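Local coordinates for protein CptN Toxin (PDB 4RMO) that acts as the toxin of a type III toxin-antitoxin system, in which a pseudoknotted RNA antitoxin binds it, and is probably an endoribonuclease that the bound RNA inhibits, at residues R12-M17 against D91-S96. Residues are numbered along the deposited sequence; the frame is centred on the assembly and turned at random.
Sequences RFFSDM and DMFPIS. With nucleotides of chain B.
Phe13, on helix 11-17, is the residue on which Phe93, Pro94 and Ile95 converge, while Asp91, just ahead of them in the chain, faces the RNA. The Asp91 carboxylate takes two hydrogen bonds from the base of G3 of chain B. N2 reaches OD1 at 2.8 Å, and N1 reaches OD2 at 2.8 Å, the latter almost straight, with an N-H...O angle of 175°. This two-pronged pairing uses the Watson-Crick edge of guanine and is consistent with recognition of that base.

Phe93 then brings its CE1 to 3.5 Å from Phe13 CE2. The planes are only 27° apart, yet the ring centroids stand 5.4 Å from each other, so the two are slid apart and barely overlap. Phe14 meets the same ring more loosely, Phe14 CZ to Phe93 CZ at 4.4 Å. Phe93 and Ile95 form backbone hydrogen bonds with Met47 and Tyr45 of strand 44-51; these bonds place strand 93-96 in the antiparallel sheet, against which helix 11-17 packs. The axes of the short segments 12-17 and 93-96 approach to 10.9 Å.

Pro94 contributes chiefly its carbonyl, whose O is 3.5 Å from Phe13 CZ, approaching the ring at a slant. Ile95 lays CD1 over one face of the Phe13 ring: CG1 lies anti to the backbone N, and the extended branch carries CD1 to 3.8 Å from the centroid, 15° off the normal, a CH-pi contact. CG of Met17, a selenomethionine one helical turn on, lies against the opposite face, toward its rim, and Tyr99 adds an edge-to-face partner to that ring.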
loop_
_atom_site.group_PDB
_atom_site.type_symbol
_atom_site.label_atom_id
_atom_site.label_comp_id
_atom_site.label_asym_id
_atom_site.label_seq_id
_atom_site.Cartn_x
_atom_site.Cartn_y
_atom_site.Cartn_z
ATOM N N ARG A 12 -28.950 0.579 -28.252
ATOM C CA ARG A 12 -29.723 1.822 -28.163
ATOM C C ARG A 12 -28.862 2.995 -27.715
ATOM O O ARG A 12 -29.073 4.131 -28.139
ATOM C CB ARG A 12 -30.863 1.599 -27.180
ATOM C CG ARG A 12 -32.006 2.546 -27.298
ATOM C CD ARG A 12 -32.762 2.600 -25.967
ATOM N NE ARG A 12 -33.589 3.824 -25.933
ATOM C CZ ARG A 12 -33.968 4.520 -24.853
ATOM N NH1 ARG A 12 -33.731 4.110 -23.603
ATOM N NH2 ARG A 12 -34.657 5.651 -25.039
ATOM N N PHE A 13 -27.934 2.744 -26.787
ATOM C CA PHE A 13 -27.038 3.803 -26.319
ATOM C C PHE A 13 -26.276 4.397 -27.507
ATOM O O PHE A 13 -26.242 5.614 -27.680
ATOM C CB PHE A 13 -26.047 3.299 -25.283
ATOM C CG PHE A 13 -25.022 4.332 -24.865
ATOM C CD1 PHE A 13 -25.342 5.314 -23.976
ATOM C CD2 PHE A 13 -23.726 4.293 -25.387
ATOM C CE1 PHE A 13 -24.385 6.243 -23.581
ATOM C CE2 PHE A 13 -22.781 5.220 -25.014
ATOM C CZ PHE A 13 -23.108 6.207 -24.113
ATOM N N PHE A 14 -25.732 3.540 -28.333
ATOM C CA PHE A 14 -24.904 3.993 -29.414
ATOM C C PHE A 14 -25.705 4.673 -30.534
ATOM O O PHE A 14 -25.233 5.665 -31.121
ATOM C CB PHE A 14 -24.055 2.830 -29.911
ATOM C CG PHE A 14 -23.074 2.346 -28.842
ATOM C CD1 PHE A 14 -21.842 2.950 -28.699
ATOM C CD2 PHE A 14 -23.443 1.379 -27.935
ATOM C CE1 PHE A 14 -20.974 2.523 -27.709
ATOM C CE2 PHE A 14 -22.588 0.953 -26.927
ATOM C CZ PHE A 14 -21.350 1.515 -26.830
ATOM N N SER A 15 -26.902 4.156 -30.820
ATOM C CA SER A 15 -27.767 4.805 -31.830
ATOM C C SER A 15 -28.329 6.126 -31.275
ATOM O O SER A 15 -28.273 7.118 -31.967
ATOM C CB SER A 15 -28.875 3.846 -32.329
ATOM O OG SER A 15 -29.707 3.430 -31.252
ATOM N N ASP A 16 -28.692 6.199 -29.989
ATOM C CA ASP A 16 -29.063 7.515 -29.397
ATOM C C ASP A 16 -27.948 8.536 -29.451
ATOM O O ASP A 16 -28.182 9.659 -29.868
ATOM C CB ASP A 16 -29.477 7.393 -27.927
ATOM C CG ASP A 16 -30.874 6.805 -27.744
ATOM O OD1 ASP A 16 -31.569 6.569 -28.753
ATOM O OD2 ASP A 16 -31.251 6.590 -26.570
HETATM N N MSE A 17 -26.713 8.177 -29.077
HETATM C CA MSE A 17 -25.634 9.197 -29.034
HETATM C C MSE A 17 -25.066 9.471 -30.395
HETATM O O MSE A 17 -24.449 10.533 -30.616
HETATM C CB MSE A 17 -24.471 8.787 -28.115
HETATM C CG MSE A 17 -24.902 8.501 -26.693
HETATM SE SE MSE A 17 -25.904 9.852 -26.053
HETATM C CE MSE A 17 -26.708 9.030 -24.644
ATOM N N ASP A 91 -10.845 6.184 -24.488
ATOM C CA ASP A 91 -12.159 6.239 -25.112
ATOM C C ASP A 91 -13.257 6.040 -24.106
ATOM O O ASP A 91 -14.370 5.607 -24.436
ATOM C CB ASP A 91 -12.253 5.181 -26.193
ATOM C CG ASP A 91 -11.357 5.481 -27.355
ATOM O OD1 ASP A 91 -11.256 6.651 -27.746
ATOM O OD2 ASP A 91 -10.786 4.531 -27.940
HETATM N N MSE A 92 -12.956 6.346 -22.868
HETATM C CA MSE A 92 -13.959 6.191 -21.818
HETATM C C MSE A 92 -15.087 7.168 -22.007
HETATM O O MSE A 92 -14.899 8.235 -22.617
HETATM C CB MSE A 92 -13.322 6.433 -20.466
HETATM C CG MSE A 92 -12.867 7.894 -20.329
HETATM SE SE MSE A 92 -11.812 8.101 -18.675
HETATM C CE MSE A 92 -13.198 7.807 -17.332
ATOM N N PHE A 93 -16.240 6.858 -21.426
ATOM C CA PHE A 93 -17.422 7.665 -21.671
ATOM C C PHE A 93 -18.478 7.424 -20.639
ATOM O O PHE A 93 -18.426 6.435 -19.918
ATOM C CB PHE A 93 -18.010 7.310 -23.055
ATOM C CG PHE A 93 -18.465 5.869 -23.151
ATOM C CD1 PHE A 93 -19.733 5.495 -22.765
ATOM C CD2 PHE A 93 -17.620 4.912 -23.637
ATOM C CE1 PHE A 93 -20.158 4.201 -22.883
ATOM C CE2 PHE A 93 -18.015 3.593 -23.737
ATOM C CZ PHE A 93 -19.305 3.233 -23.340
ATOM N N PRO A 94 -19.441 8.328 -20.541
ATOM C CA PRO A 94 -20.455 8.194 -19.504
ATOM C C PRO A 94 -21.717 7.549 -19.956
ATOM O O PRO A 94 -22.039 7.571 -21.126
ATOM C CB PRO A 94 -20.750 9.632 -19.140
ATOM C CG PRO A 94 -20.547 10.376 -20.415
ATOM C CD PRO A 94 -19.511 9.631 -21.206
ATOM N N ILE A 95 -22.436 6.966 -19.019
ATOM C CA ILE A 95 -23.638 6.250 -19.339
ATOM C C ILE A 95 -24.595 6.254 -18.137
ATOM O O ILE A 95 -24.199 6.598 -17.028
ATOM C CB ILE A 95 -23.301 4.812 -19.721
ATOM C CG1 ILE A 95 -24.415 4.198 -20.537
ATOM C CG2 ILE A 95 -23.066 3.931 -18.507
ATOM C CD1 ILE A 95 -23.921 3.081 -21.431
ATOM N N SER A 96 -25.860 5.931 -18.371
ATOM C CA SER A 96 -26.829 5.819 -17.289
ATOM C C SER A 96 -27.372 4.425 -17.284
ATOM O O SER A 96 -27.221 3.678 -18.248
ATOM C CB SER A 96 -27.996 6.834 -17.459
ATOM O OG SER A 96 -28.749 6.584 -18.625
ATOM P P G B 3 -5.791 2.614 -37.396
ATOM O OP1 G B 3 -4.681 2.525 -38.322
ATOM O OP2 G B 3 -5.780 1.761 -36.163
ATOM O "O5'" G B 3 -6.027 4.074 -36.837
ATOM C "C5'" G B 3 -6.243 5.186 -37.710
ATOM C "C4'" G B 3 -6.812 6.347 -36.921
ATOM O "O4'" G B 3 -8.087 5.938 -36.349
ATOM C "C3'" G B 3 -5.991 6.806 -35.728
ATOM O "O3'" G B 3 -5.023 7.793 -36.087
ATOM C "C2'" G B 3 -7.053 7.433 -34.842
ATOM O "O2'" G B 3 -7.379 8.760 -35.200
ATOM C "C1'" G B 3 -8.230 6.487 -35.059
ATOM N N9 G B 3 -8.259 5.392 -34.091
ATOM C C8 G B 3 -7.661 4.166 -34.215
ATOM N N7 G B 3 -7.804 3.415 -33.158
ATOM C C5 G B 3 -8.567 4.185 -32.292
ATOM C C6 G B 3 -9.044 3.897 -30.998
ATOM O O6 G B 3 -8.928 2.855 -30.352
ATOM N N1 G B 3 -9.773 4.961 -30.471
ATOM C C2 G B 3 -9.976 6.162 -31.098
ATOM N N2 G B 3 -10.673 7.078 -30.414
ATOM N N3 G B 3 -9.528 6.444 -32.308
ATOM C C4 G B 3 -8.849 5.410 -32.849
#